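Local coordinates for conserved hypothetical protein (Bacteroides thetaiotaomicron, PDB 2FB0) that is of unknown function but, as a member of the antibiotic biosynthesis monooxygenase family with a dimeric alpha/beta-barrel type fold, is possibly an oxidoreductase, at residues A21-E35 / T71-A85. Residues are numbered along the deposited sequence; the frame is centred on the assembly and turned at random.
Sequences AIEAAKELTACSLKE and TAHFAQYVGIIQELA
Glu35 OE2 is gripped by two histidines: His73 NE2 donates to it at 2.7 Å, and His68 ND1 also hydrogen-bonds it. The acceptor lies in the plane of the His73 ring, yet the N-H meets the carboxylate from above its plane, the planes being 61° apart. This bond closes one end of an antiparallel helix pair, 21-32 against 72-84 (163°, axes 9.1 Å apart at closest), which packs on the antiparallel sheet of a ferredoxin-like fold, as in other dimeric alpha/beta-barrel proteins. The His73 ring is sandwiched: OG1 of Thr71, the N-cap residue, sits over the centre of one face, while Cys31 CB makes a CH-pi contact with the opposite one, 3.9 Å from the centroid. Thr71 OG1 also accepts from Phe74 N, capping the helix, and hydrogen-bonds His68 O. Both covered faces and the NE2 bond should restrict rotation of the imidazole, whose ND1 bonds a glycerol probably left from crystallisation.

Further along, two knobs interlock. Leu28 inserts among His73, Phe74, Tyr77 and Val78; its chi1 of -179° swings CG clear of the backbone N, whence CD1 goes to the His73 ring edge and CD2 to Val78 CG2 at 3.8 Å. Tyr77 enters the hole formed by Ala24, Glu27, Leu28 and Cys31, with Glu27 CB over one face (3.9 Å from the centroid) and Cys31 SG placed obliquely. Ala21 and Ala24 are consistent with the close backbones beyond, with Ala21 CA 5.3 Å from Ile81 CA. Here Ala24 CB touches both Ile80 CG2 (3.7 Å) and Ile81 CG1, and Leu84 CD1 rests against Ala21 CB.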
loop_
_atom_site.group_PDB
_atom_site.type_symbol
_atom_site.label_atom_id
_atom_site.label_comp_id
_atom_site.label_asym_id
_atom_site.label_seq_id
_atom_site.Cartn_x
_atom_site.Cartn_y
_atom_site.Cartn_z
ATOM N N ALA A 21 -16.262 1.972 -5.878
ATOM C CA ALA A 21 -15.405 0.978 -5.238
ATOM C C ALA A 21 -14.518 1.601 -4.126
ATOM O O ALA A 21 -14.394 1.039 -3.029
ATOM C CB ALA A 21 -14.567 0.246 -6.292
ATOM N N ILE A 22 -13.941 2.768 -4.412
ATOM C CA ILE A 22 -13.144 3.512 -3.424
ATOM C C ILE A 22 -13.991 3.920 -2.219
ATOM O O ILE A 22 -13.557 3.760 -1.076
ATOM C CB ILE A 22 -12.408 4.745 -4.065
ATOM C CG1 ILE A 22 -11.341 4.257 -5.052
ATOM C CG2 ILE A 22 -11.775 5.666 -2.970
ATOM C CD1 ILE A 22 -10.802 5.329 -5.995
ATOM N N GLU A 23 -15.200 4.435 -2.467
ATOM C CA GLU A 23 -16.090 4.816 -1.371
ATOM C C GLU A 23 -16.440 3.611 -0.506
ATOM O O GLU A 23 -16.471 3.718 0.720
ATOM C CB GLU A 23 -17.359 5.528 -1.883
ATOM C CG GLU A 23 -18.567 5.516 -0.919
ATOM C CD GLU A 23 -18.400 6.358 0.358
ATOM O OE1 GLU A 23 -17.379 7.055 0.531
ATOM O OE2 GLU A 23 -19.318 6.319 1.206
ATOM N N ALA A 24 -16.692 2.466 -1.140
ATOM C CA ALA A 24 -17.006 1.241 -0.385
ATOM C C ALA A 24 -15.811 0.819 0.482
ATOM O O ALA A 24 -15.987 0.399 1.625
ATOM C CB ALA A 24 -17.429 0.101 -1.321
ATOM N N ALA A 25 -14.605 0.945 -0.069
ATOM C CA ALA A 25 -13.373 0.670 0.680
ATOM C C ALA A 25 -13.198 1.660 1.836
ATOM O O ALA A 25 -12.847 1.268 2.942
ATOM C CB ALA A 25 -12.170 0.690 -0.241
ATOM N N LYS A 26 -13.471 2.934 1.575
ATOM C CA LYS A 26 -13.470 3.962 2.614
ATOM C C LYS A 26 -14.453 3.677 3.741
ATOM O O LYS A 26 -14.122 3.871 4.910
ATOM C CB LYS A 26 -13.726 5.338 2.010
ATOM C CG LYS A 26 -12.509 5.922 1.303
ATOM C CD LYS A 26 -12.881 7.130 0.450
ATOM C CE LYS A 26 -13.324 8.314 1.286
ATOM N NZ LYS A 26 -13.645 9.450 0.362
ATOM N N GLU A 27 -15.650 3.211 3.386
ATOM C CA GLU A 27 -16.653 2.826 4.376
ATOM C C GLU A 27 -16.188 1.616 5.184
ATOM O O GLU A 27 -16.341 1.586 6.402
ATOM C CB GLU A 27 -18.009 2.567 3.702
ATOM C CG GLU A 27 -18.421 3.705 2.780
ATOM C CD GLU A 27 -19.850 3.602 2.294
ATOM O OE1 GLU A 27 -20.126 2.772 1.405
ATOM O OE2 GLU A 27 -20.697 4.377 2.785
ATOM N N LEU A 28 -15.595 0.637 4.504
ATOM C CA LEU A 28 -15.048 -0.552 5.151
ATOM C C LEU A 28 -13.857 -0.168 6.070
ATOM O O LEU A 28 -13.667 -0.752 7.136
ATOM C CB LEU A 28 -14.627 -1.609 4.107
ATOM C CG LEU A 28 -14.050 -2.936 4.629
ATOM C CD1 LEU A 28 -14.994 -3.629 5.634
ATOM C CD2 LEU A 28 -13.677 -3.884 3.483
ATOM N N THR A 29 -13.081 0.823 5.643
ATOM C CA THR A 29 -11.961 1.350 6.438
ATOM C C THR A 29 -12.466 1.908 7.786
ATOM O O THR A 29 -11.975 1.522 8.833
ATOM C CB THR A 29 -11.167 2.427 5.646
ATOM O OG1 THR A 29 -10.562 1.832 4.485
ATOM C CG2 THR A 29 -10.076 3.088 6.522
ATOM N N ALA A 30 -13.470 2.782 7.746
ATOM C CA ALA A 30 -14.060 3.328 8.979
ATOM C C ALA A 30 -14.612 2.233 9.894
ATOM O O ALA A 30 -14.432 2.296 11.108
ATOM C CB ALA A 30 -15.147 4.388 8.646
ATOM N N CYS A 31 -15.269 1.219 9.317
ATOM C CA CYS A 31 -15.826 0.111 10.098
ATOM C C CYS A 31 -14.742 -0.755 10.750
ATOM O O CYS A 31 -14.830 -1.092 11.934
ATOM C CB CYS A 31 -16.702 -0.792 9.222
ATOM S SG CYS A 31 -18.244 -0.064 8.694
ATOM N N SER A 32 -13.731 -1.121 9.965
ATOM C CA SER A 32 -12.679 -2.020 10.433
ATOM C C SER A 32 -11.829 -1.386 11.540
ATOM O O SER A 32 -11.448 -2.070 12.488
ATOM C CB SER A 32 -11.803 -2.482 9.262
ATOM O OG SER A 32 -12.610 -2.969 8.195
ATOM N N LEU A 33 -11.549 -0.090 11.416
ATOM C CA LEU A 33 -10.797 0.655 12.445
ATOM C C LEU A 33 -11.440 0.668 13.840
ATOM O O LEU A 33 -10.751 0.911 14.838
ATOM C CB LEU A 33 -10.532 2.086 11.994
ATOM C CG LEU A 33 -9.467 2.288 10.921
ATOM C CD1 LEU A 33 -9.479 3.741 10.481
ATOM C CD2 LEU A 33 -8.069 1.859 11.411
ATOM N N LYS A 34 -12.748 0.404 13.903
ATOM C CA LYS A 34 -13.464 0.299 15.176
ATOM C C LYS A 34 -13.235 -1.056 15.828
ATOM O O LYS A 34 -13.565 -1.243 16.995
ATOM C CB LYS A 34 -14.971 0.519 14.983
ATOM C CG LYS A 34 -15.360 1.934 14.628
ATOM C CD LYS A 34 -16.859 2.016 14.356
ATOM C CE LYS A 34 -17.282 3.429 13.962
ATOM N NZ LYS A 34 -18.747 3.478 13.664
ATOM N N GLU A 35 -12.698 -2.010 15.071
ATOM C CA GLU A 35 -12.391 -3.330 15.608
ATOM C C GLU A 35 -11.107 -3.257 16.447
ATOM O O GLU A 35 -10.107 -2.666 16.036
ATOM C CB GLU A 35 -12.236 -4.365 14.486
ATOM C CG GLU A 35 -13.504 -4.645 13.684
ATOM C CD GLU A 35 -13.256 -5.629 12.551
ATOM O OE1 GLU A 35 -12.752 -6.735 12.817
ATOM O OE2 GLU A 35 -13.557 -5.300 11.391
ATOM N N THR A 71 -17.442 -10.738 10.111
ATOM C CA THR A 71 -18.346 -9.630 10.423
ATOM C C THR A 71 -19.278 -9.292 9.255
ATOM O O THR A 71 -18.965 -9.565 8.084
ATOM C CB THR A 71 -17.601 -8.338 10.848
ATOM O OG1 THR A 71 -16.810 -7.858 9.755
ATOM C CG2 THR A 71 -16.707 -8.576 12.071
ATOM N N ALA A 72 -20.414 -8.690 9.601
ATOM C CA ALA A 72 -21.399 -8.201 8.645
ATOM C C ALA A 72 -20.834 -7.096 7.753
ATOM O O ALA A 72 -21.046 -7.123 6.533
ATOM C CB ALA A 72 -22.659 -7.711 9.384
ATOM N N HIS A 73 -20.113 -6.136 8.347
ATOM C CA HIS A 73 -19.518 -5.049 7.559
ATOM C C HIS A 73 -18.492 -5.547 6.525
ATOM O O HIS A 73 -18.441 -5.023 5.410
ATOM C CB HIS A 73 -18.975 -3.886 8.427
ATOM C CG HIS A 73 -17.845 -4.256 9.352
ATOM N ND1 HIS A 73 -18.030 -4.469 10.705
ATOM C CD2 HIS A 73 -16.514 -4.400 9.131
ATOM C CE1 HIS A 73 -16.867 -4.752 11.270
ATOM N NE2 HIS A 73 -15.931 -4.718 10.337
ATOM N N PHE A 74 -17.710 -6.566 6.888
ATOM C CA PHE A 74 -16.796 -7.209 5.956
ATOM C C PHE A 74 -17.565 -7.813 4.780
ATOM O O PHE A 74 -17.290 -7.487 3.623
ATOM C CB PHE A 74 -15.960 -8.290 6.645
ATOM C CG PHE A 74 -15.028 -9.027 5.709
ATOM C CD1 PHE A 74 -15.407 -10.240 5.133
ATOM C CD2 PHE A 74 -13.766 -8.504 5.400
ATOM C CE1 PHE A 74 -14.546 -10.927 4.264
ATOM C CE2 PHE A 74 -12.903 -9.180 4.538
ATOM C CZ PHE A 74 -13.295 -10.397 3.965
ATOM N N ALA A 75 -18.533 -8.682 5.076
ATOM C CA ALA A 75 -19.348 -9.306 4.020
ATOM C C ALA A 75 -20.029 -8.264 3.123
ATOM O O ALA A 75 -20.015 -8.387 1.899
ATOM C CB ALA A 75 -20.373 -10.272 4.623
ATOM N N GLN A 76 -20.584 -7.225 3.739
ATOM C CA GLN A 76 -21.303 -6.174 3.021
ATOM C C GLN A 76 -20.380 -5.430 2.044
ATOM O O GLN A 76 -20.631 -5.408 0.837
ATOM C CB GLN A 76 -21.964 -5.220 4.030
ATOM C CG GLN A 76 -22.541 -3.904 3.479
ATOM C CD GLN A 76 -23.097 -2.983 4.589
ATOM O OE1 GLN A 76 -22.988 -3.286 5.786
ATOM N NE2 GLN A 76 -23.685 -1.853 4.188
ATOM N N TYR A 77 -19.293 -4.857 2.560
ATOM C CA TYR A 77 -18.447 -3.996 1.735
ATOM C C TYR A 77 -17.527 -4.759 0.796
ATOM O O TYR A 77 -17.309 -4.325 -0.320
ATOM C CB TYR A 77 -17.711 -2.938 2.589
ATOM C CG TYR A 77 -18.681 -1.934 3.183
ATOM C CD1 TYR A 77 -18.925 -1.899 4.557
ATOM C CD2 TYR A 77 -19.391 -1.050 2.362
ATOM C CE1 TYR A 77 -19.833 -0.993 5.101
ATOM C CE2 TYR A 77 -20.302 -0.143 2.896
ATOM C CZ TYR A 77 -20.512 -0.121 4.265
ATOM O OH TYR A 77 -21.410 0.771 4.806
ATOM N N VAL A 78 -17.021 -5.913 1.219
ATOM C CA VAL A 78 -16.216 -6.723 0.310
ATOM C C VAL A 78 -17.088 -7.253 -0.833
ATOM O O VAL A 78 -16.670 -7.235 -1.992
ATOM C CB VAL A 78 -15.455 -7.863 1.033
ATOM C CG1 VAL A 78 -14.760 -8.764 0.027
ATOM C CG2 VAL A 78 -14.414 -7.266 1.975
ATOM N N GLY A 79 -18.301 -7.692 -0.495
ATOM C CA GLY A 79 -19.290 -8.070 -1.504
ATOM C C GLY A 79 -19.452 -6.963 -2.540
ATOM O O GLY A 79 -19.365 -7.218 -3.731
ATOM N N ILE A 80 -19.649 -5.734 -2.073
ATOM C CA ILE A 80 -19.782 -4.563 -2.955
ATOM C C ILE A 80 -18.559 -4.358 -3.852
ATOM O O ILE A 80 -18.689 -4.206 -5.078
ATOM C CB ILE A 80 -20.112 -3.277 -2.167
ATOM C CG1 ILE A 80 -21.546 -3.340 -1.619
ATOM C CG2 ILE A 80 -19.952 -2.026 -3.061
ATOM C CD1 ILE A 80 -21.818 -2.383 -0.464
ATOM N N ILE A 81 -17.367 -4.368 -3.251
ATOM C CA ILE A 81 -16.141 -4.144 -4.026
ATOM C C ILE A 81 -15.955 -5.247 -5.069
ATOM O O ILE A 81 -15.597 -4.964 -6.217
ATOM C CB ILE A 81 -14.885 -3.990 -3.113
ATOM C CG1 ILE A 81 -15.063 -2.792 -2.167
ATOM C CG2 ILE A 81 -13.624 -3.826 -3.945
ATOM C CD1 ILE A 81 -14.052 -2.757 -0.990
ATOM N N GLN A 82 -16.229 -6.492 -4.677
ATOM C CA GLN A 82 -16.117 -7.640 -5.587
ATOM C C GLN A 82 -17.073 -7.575 -6.781
ATOM O O GLN A 82 -16.781 -8.103 -7.848
ATOM C CB GLN A 82 -16.320 -8.954 -4.824
ATOM C CG GLN A 82 -15.080 -9.357 -4.040
ATOM C CD GLN A 82 -15.270 -10.619 -3.213
ATOM O OE1 GLN A 82 -14.348 -11.428 -3.095
ATOM N NE2 GLN A 82 -16.454 -10.787 -2.624
ATOM N N GLU A 83 -18.211 -6.919 -6.584
ATOM C CA GLU A 83 -19.205 -6.746 -7.626
ATOM C C GLU A 83 -18.788 -5.638 -8.595
ATOM O O GLU A 83 -19.119 -5.677 -9.779
ATOM C CB GLU A 83 -20.556 -6.433 -6.968
ATOM C CG GLU A 83 -21.782 -6.947 -7.700
ATOM C CD GLU A 83 -21.751 -8.426 -8.067
ATOM O OE1 GLU A 83 -21.149 -9.252 -7.342
ATOM O OE2 GLU A 83 -22.339 -8.759 -9.116
ATOM N N LEU A 84 -18.032 -4.669 -8.081
ATOM C CA LEU A 84 -17.550 -3.515 -8.854
ATOM C C LEU A 84 -16.173 -3.691 -9.481
ATOM O O LEU A 84 -15.826 -2.998 -10.439
ATOM C CB LEU A 84 -17.512 -2.274 -7.949
ATOM C CG LEU A 84 -18.820 -1.687 -7.425
ATOM C CD1 LEU A 84 -18.555 -0.824 -6.183
ATOM C CD2 LEU A 84 -19.549 -0.887 -8.515
ATOM N N ALA A 85 -15.378 -4.611 -8.949
ATOM C CA ALA A 85 -13.945 -4.609 -9.228
ATOM C C ALA A 85 -13.315 -5.982 -9.002
ATOM O O ALA A 85 -13.981 -6.907 -8.534
ATOM C CB ALA A 85 -13.253 -3.525 -8.338
#